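Long-range contact in diaminopimelate decarboxylase (Helicobacter pylori, PDB 2QGH), which catalyses the pyridoxal phosphate-dependent decarboxylation of meso-diaminopimelate to L-lysine, the last step of bacterial lysine biosynthesis: residues R305-P319 with P341-F355. Residues are numbered along the deposited sequence; the frame is centred on the assembly and turned at random.
Sequences RFVIVDAGMNDFLRP and PCDVVGPVCESSDTF. With LYS (lysine), chain C; LYS (lysine), chain B.
With CG set between the backbone N and carbonyl carbon (chi1 65°) and the chain bent at chi3 (-71°), M313 runs at about a right angle past V348, its CG tight against V348 CG2 at 3.4 Å, and its SD lies 3.6 Å from S352 OG. D353, with CG anti to its N (chi1 178°), brings OD1 to the backbone N of M313 at 2.8 Å; this hydrogen bond is bent and meets the carboxylate from above its plane. F355 meets the A311-G312 backbone with the edge of its ring, CE2 3.1 Å from A311 O, while CE1 reaches F316 CB.

These loops follow two parallel strands of the C-terminal beta domain, 306-309 and 341-345, joined by four backbone bonds, the last from V309 N to V345 O (2.7 Å). I308 CG1 packs on V345 CG2 on one face of the sheet; on the other, V307 CG2 meets C342 SG. C342 CB lies over one face of the R305 guanidinium, toward its rim, and R305 also forms a salt bridge with E298.

R318, in the short helix after the first loop, and E350, in the turn of the second, reach the two active sites of the dimer. R318 NE donates to the carboxylate of one bound lysine. E350 OE2 accepts from the amino N of the other, and its OE1 is hydrogen-bonded to Y322 OH of the second subunit. Each lysine therefore takes R318 from one subunit and E350 from the other, opposite charges that probably orient it.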
loop_
_atom_site.group_PDB
_atom_site.type_symbol
_atom_site.label_atom_id
_atom_site.label_comp_id
_atom_site.label_asym_id
_atom_site.label_seq_id
_atom_site.Cartn_x
_atom_site.Cartn_y
_atom_site.Cartn_z
ATOM N N ARG A 305 23.439 2.105 13.122
ATOM C CA ARG A 305 23.266 0.665 12.988
ATOM C C ARG A 305 21.947 0.363 12.313
ATOM O O ARG A 305 20.921 0.975 12.625
ATOM C CB ARG A 305 23.297 -0.054 14.350
ATOM C CG ARG A 305 22.804 -1.504 14.247
ATOM C CD ARG A 305 23.248 -2.405 15.390
ATOM N NE ARG A 305 22.566 -2.116 16.643
ATOM C CZ ARG A 305 21.777 -2.972 17.285
ATOM N NH1 ARG A 305 21.560 -4.186 16.795
ATOM N NH2 ARG A 305 21.209 -2.614 18.430
ATOM N N PHE A 306 21.982 -0.585 11.383
ATOM C CA PHE A 306 20.788 -0.987 10.669
ATOM C C PHE A 306 20.515 -2.468 10.878
ATOM O O PHE A 306 21.379 -3.315 10.631
ATOM C CB PHE A 306 20.933 -0.706 9.172
ATOM C CG PHE A 306 21.022 0.757 8.825
ATOM C CD1 PHE A 306 22.252 1.391 8.727
ATOM C CD2 PHE A 306 19.870 1.492 8.562
ATOM C CE1 PHE A 306 22.337 2.740 8.365
ATOM C CE2 PHE A 306 19.943 2.836 8.201
ATOM C CZ PHE A 306 21.180 3.461 8.101
ATOM N N VAL A 307 19.312 -2.777 11.349
ATOM C CA VAL A 307 18.906 -4.157 11.561
ATOM C C VAL A 307 17.948 -4.529 10.426
ATOM O O VAL A 307 16.771 -4.165 10.448
ATOM C CB VAL A 307 18.203 -4.329 12.922
ATOM C CG1 VAL A 307 17.549 -5.714 13.008
ATOM C CG2 VAL A 307 19.220 -4.144 14.053
ATOM N N ILE A 308 18.472 -5.250 9.438
ATOM C CA ILE A 308 17.710 -5.672 8.269
ATOM C C ILE A 308 16.918 -6.938 8.541
ATOM O O ILE A 308 17.476 -8.000 8.828
ATOM C CB ILE A 308 18.652 -5.885 7.060
ATOM C CG1 ILE A 308 19.360 -4.568 6.740
ATOM C CG2 ILE A 308 17.875 -6.343 5.850
ATOM C CD1 ILE A 308 20.687 -4.745 6.028
ATOM N N VAL A 309 15.601 -6.804 8.423
ATOM C CA VAL A 309 14.666 -7.881 8.678
ATOM C C VAL A 309 13.981 -8.322 7.373
ATOM O O VAL A 309 13.975 -7.572 6.398
ATOM C CB VAL A 309 13.680 -7.380 9.754
ATOM C CG1 VAL A 309 12.240 -7.616 9.342
ATOM C CG2 VAL A 309 14.018 -8.029 11.086
ATOM N N ASP A 310 13.409 -9.529 7.337
ATOM C CA ASP A 310 12.796 -10.005 6.097
ATOM C C ASP A 310 11.365 -9.571 5.767
ATOM O O ASP A 310 10.837 -9.972 4.738
ATOM C CB ASP A 310 12.921 -11.542 5.965
ATOM C CG ASP A 310 12.242 -12.313 7.100
ATOM O OD1 ASP A 310 11.459 -11.723 7.871
ATOM O OD2 ASP A 310 12.489 -13.536 7.210
ATOM N N ALA A 311 10.742 -8.766 6.626
ATOM C CA ALA A 311 9.392 -8.250 6.371
ATOM C C ALA A 311 9.605 -6.818 5.875
ATOM O O ALA A 311 10.609 -6.196 6.208
ATOM C CB ALA A 311 8.555 -8.246 7.650
ATOM N N GLY A 312 8.682 -6.294 5.078
ATOM C CA GLY A 312 8.862 -4.948 4.575
ATOM C C GLY A 312 7.595 -4.121 4.546
ATOM O O GLY A 312 6.521 -4.585 4.930
ATOM N N MET A 313 7.721 -2.891 4.071
ATOM C CA MET A 313 6.587 -1.985 3.992
ATOM C C MET A 313 5.428 -2.564 3.183
ATOM O O MET A 313 4.269 -2.231 3.436
ATOM C CB MET A 313 7.031 -0.655 3.395
ATOM C CG MET A 313 7.506 -0.756 1.954
ATOM S SD MET A 313 7.949 0.871 1.351
ATOM C CE MET A 313 6.303 1.662 1.220
ATOM N N ASN A 314 5.721 -3.427 2.211
ATOM C CA ASN A 314 4.639 -4.022 1.432
ATOM C C ASN A 314 3.772 -4.883 2.353
ATOM O O ASN A 314 2.567 -5.000 2.142
ATOM C CB ASN A 314 5.178 -4.886 0.282
ATOM C CG ASN A 314 5.809 -6.172 0.763
ATOM O OD1 ASN A 314 6.876 -6.161 1.369
ATOM N ND2 ASN A 314 5.149 -7.291 0.500
ATOM N N ASP A 315 4.384 -5.471 3.376
ATOM C CA ASP A 315 3.657 -6.319 4.325
ATOM C C ASP A 315 2.981 -5.497 5.413
ATOM O O ASP A 315 1.907 -5.843 5.895
ATOM C CB ASP A 315 4.596 -7.303 5.029
ATOM C CG ASP A 315 5.437 -8.115 4.071
ATOM O OD1 ASP A 315 4.868 -8.828 3.217
ATOM O OD2 ASP A 315 6.678 -8.045 4.195
ATOM N N PHE A 316 3.630 -4.412 5.813
ATOM C CA PHE A 316 3.106 -3.567 6.877
ATOM C C PHE A 316 3.327 -2.123 6.483
ATOM O O PHE A 316 4.437 -1.601 6.572
ATOM C CB PHE A 316 3.828 -3.897 8.188
ATOM C CG PHE A 316 3.300 -3.159 9.376
ATOM C CD1 PHE A 316 1.944 -3.214 9.702
ATOM C CD2 PHE A 316 4.156 -2.401 10.172
ATOM C CE1 PHE A 316 1.446 -2.520 10.806
ATOM C CE2 PHE A 316 3.667 -1.701 11.281
ATOM C CZ PHE A 316 2.310 -1.761 11.598
ATOM N N LEU A 317 2.240 -1.483 6.068
ATOM C CA LEU A 317 2.248 -0.112 5.580
ATOM C C LEU A 317 2.115 1.031 6.592
ATOM O O LEU A 317 2.464 2.176 6.281
ATOM C CB LEU A 317 1.134 0.015 4.536
ATOM C CG LEU A 317 1.110 1.201 3.572
ATOM C CD1 LEU A 317 2.395 1.199 2.729
ATOM C CD2 LEU A 317 -0.124 1.107 2.684
ATOM N N ARG A 318 1.636 0.737 7.799
ATOM C CA ARG A 318 1.401 1.791 8.786
ATOM C C ARG A 318 2.528 2.795 9.068
ATOM O O ARG A 318 2.300 4.008 9.042
ATOM C CB ARG A 318 0.894 1.183 10.106
ATOM C CG ARG A 318 -0.417 0.407 9.977
ATOM C CD ARG A 318 -1.299 0.538 11.223
ATOM N NE ARG A 318 -1.897 1.867 11.309
ATOM C CZ ARG A 318 -1.741 2.705 12.331
ATOM N NH1 ARG A 318 -1.003 2.364 13.376
ATOM N NH2 ARG A 318 -2.318 3.898 12.300
ATOM N N PRO A 319 3.754 2.316 9.336
ATOM C CA PRO A 319 4.852 3.249 9.615
ATOM C C PRO A 319 5.061 4.318 8.547
ATOM O O PRO A 319 5.154 5.505 8.856
ATOM C CB PRO A 319 6.062 2.328 9.753
ATOM C CG PRO A 319 5.463 1.073 10.271
ATOM C CD PRO A 319 4.229 0.926 9.414
ATOM N N PRO A 341 21.215 1.838 19.866
ATOM C CA PRO A 341 20.262 2.435 18.926
ATOM C C PRO A 341 20.408 1.858 17.514
ATOM O O PRO A 341 21.525 1.673 17.026
ATOM C CB PRO A 341 20.599 3.924 18.994
ATOM C CG PRO A 341 22.066 3.930 19.313
ATOM C CD PRO A 341 22.170 2.848 20.360
ATOM N N CYS A 342 19.276 1.580 16.864
ATOM C CA CYS A 342 19.282 1.015 15.514
ATOM C C CYS A 342 17.961 1.209 14.781
ATOM O O CYS A 342 16.902 1.271 15.401
ATOM C CB CYS A 342 19.564 -0.484 15.577
ATOM S SG CYS A 342 18.177 -1.446 16.231
ATOM N N ASP A 343 18.036 1.298 13.456
ATOM C CA ASP A 343 16.852 1.433 12.614
ATOM C C ASP A 343 16.473 0.036 12.148
ATOM O O ASP A 343 17.282 -0.655 11.533
ATOM C CB ASP A 343 17.142 2.296 11.385
ATOM C CG ASP A 343 17.221 3.767 11.713
ATOM O OD1 ASP A 343 17.287 4.578 10.765
ATOM O OD2 ASP A 343 17.217 4.114 12.912
ATOM N N VAL A 344 15.255 -0.389 12.457
ATOM C CA VAL A 344 14.780 -1.707 12.046
ATOM C C VAL A 344 14.176 -1.516 10.654
ATOM O O VAL A 344 13.169 -0.826 10.497
ATOM C CB VAL A 344 13.730 -2.224 13.036
ATOM C CG1 VAL A 344 13.386 -3.674 12.738
ATOM C CG2 VAL A 344 14.269 -2.080 14.458
ATOM N N VAL A 345 14.809 -2.116 9.647
ATOM C CA VAL A 345 14.372 -1.962 8.265
ATOM C C VAL A 345 14.074 -3.254 7.520
ATOM O O VAL A 345 14.561 -4.329 7.881
ATOM C CB VAL A 345 15.423 -1.169 7.453
ATOM C CG1 VAL A 345 15.793 0.112 8.193
ATOM C CG2 VAL A 345 16.663 -2.022 7.221
ATOM N N GLY A 346 13.272 -3.130 6.467
ATOM C CA GLY A 346 12.906 -4.277 5.659
ATOM C C GLY A 346 13.745 -4.387 4.395
ATOM O O GLY A 346 14.715 -3.648 4.218
ATOM N N PRO A 347 13.387 -5.300 3.485
ATOM C CA PRO A 347 14.155 -5.462 2.251
ATOM C C PRO A 347 13.779 -4.580 1.068
ATOM O O PRO A 347 14.483 -4.593 0.062
ATOM C CB PRO A 347 13.947 -6.943 1.900
ATOM C CG PRO A 347 13.427 -7.565 3.168
ATOM C CD PRO A 347 12.554 -6.485 3.725
ATOM N N VAL A 348 12.699 -3.811 1.160
ATOM C CA VAL A 348 12.316 -3.033 -0.011
ATOM C C VAL A 348 13.166 -1.799 -0.276
ATOM O O VAL A 348 13.593 -1.094 0.636
ATOM C CB VAL A 348 10.783 -2.719 -0.013
ATOM C CG1 VAL A 348 10.038 -3.793 0.794
ATOM C CG2 VAL A 348 10.498 -1.342 0.484
ATOM N N CYS A 349 13.430 -1.592 -1.561
ATOM C CA CYS A 349 14.264 -0.520 -2.098
ATOM C C CYS A 349 14.000 0.939 -1.725
ATOM O O CYS A 349 14.675 1.827 -2.240
ATOM C CB CYS A 349 14.264 -0.647 -3.624
ATOM S SG CYS A 349 12.593 -0.802 -4.324
ATOM N N GLU A 350 13.048 1.195 -0.835
ATOM C CA GLU A 350 12.707 2.564 -0.438
ATOM C C GLU A 350 13.100 2.954 0.972
ATOM O O GLU A 350 13.113 2.117 1.870
ATOM C CB GLU A 350 11.215 2.778 -0.556
ATOM C CG GLU A 350 10.789 3.394 -1.823
ATOM C CD GLU A 350 9.301 3.335 -1.968
ATOM O OE1 GLU A 350 8.598 3.926 -1.121
ATOM O OE2 GLU A 350 8.845 2.684 -2.924
ATOM N N SER A 351 13.372 4.242 1.168
ATOM C CA SER A 351 13.747 4.754 2.483
ATOM C C SER A 351 12.578 4.680 3.461
ATOM O O SER A 351 12.781 4.553 4.666
ATOM C CB SER A 351 14.234 6.201 2.382
ATOM O OG SER A 351 15.530 6.264 1.815
ATOM N N SER A 352 11.356 4.763 2.944
ATOM C CA SER A 352 10.180 4.683 3.794
ATOM C C SER A 352 10.082 3.291 4.391
ATOM O O SER A 352 9.317 3.056 5.330
ATOM C CB SER A 352 8.924 4.994 2.989
ATOM O OG SER A 352 8.937 4.318 1.745
ATOM N N ASP A 353 10.872 2.363 3.858
ATOM C CA ASP A 353 10.841 1.004 4.363
ATOM C C ASP A 353 11.720 0.736 5.578
ATOM O O ASP A 353 12.733 0.036 5.493
ATOM C CB ASP A 353 11.194 0.006 3.265
ATOM C CG ASP A 353 11.213 -1.411 3.775
ATOM O OD1 ASP A 353 10.251 -1.790 4.476
ATOM O OD2 ASP A 353 12.180 -2.143 3.487
ATOM N N THR A 354 11.331 1.317 6.707
ATOM C CA THR A 354 12.016 1.102 7.973
ATOM C C THR A 354 10.894 1.081 8.998
ATOM O O THR A 354 10.094 2.010 9.078
ATOM C CB THR A 354 13.076 2.211 8.305
ATOM O OG1 THR A 354 12.915 2.646 9.662
ATOM C CG2 THR A 354 12.960 3.382 7.376
ATOM N N PHE A 355 10.820 -0.005 9.754
ATOM C CA PHE A 355 9.782 -0.185 10.750
ATOM C C PHE A 355 9.905 0.758 11.940
ATOM O O PHE A 355 8.923 1.372 12.353
ATOM C CB PHE A 355 9.784 -1.637 11.230
ATOM C CG PHE A 355 9.417 -2.636 10.160
ATOM C CD1 PHE A 355 8.120 -2.704 9.664
ATOM C CD2 PHE A 355 10.361 -3.524 9.668
ATOM C CE1 PHE A 355 7.771 -3.647 8.695
ATOM C CE2 PHE A 355 10.016 -4.472 8.698
ATOM C CZ PHE A 355 8.719 -4.533 8.214
HETATM N N LYS C . 7.836 4.071 -4.792
HETATM C CA LYS C . 8.433 5.432 -4.972
HETATM C C LYS C . 7.459 6.347 -5.713
HETATM O O LYS C . 6.283 5.949 -5.835
HETATM C CB LYS C . 9.760 5.322 -5.744
HETATM C CG LYS C . 10.840 4.572 -4.976
HETATM C CD LYS C . 12.001 4.153 -5.858
HETATM C CE LYS C . 13.052 3.426 -5.021
HETATM N NZ LYS C . 14.172 2.811 -5.811
HETATM O OXT LYS C . 7.871 7.441 -6.158
HETATM N N LYS B . -5.905 2.520 7.728
HETATM C CA LYS B . -5.838 3.426 8.917
HETATM C C LYS B . -4.727 2.978 9.867
HETATM O O LYS B . -3.915 2.134 9.436
HETATM C CB LYS B . -7.195 3.435 9.644
HETATM C CG LYS B . -8.316 4.042 8.813
HETATM C CD LYS B . -9.693 3.727 9.368
HETATM C CE LYS B . -10.765 4.382 8.499
HETATM N NZ LYS B . -12.176 4.002 8.845
HETATM O OXT LYS B . -4.675 3.467 11.017
#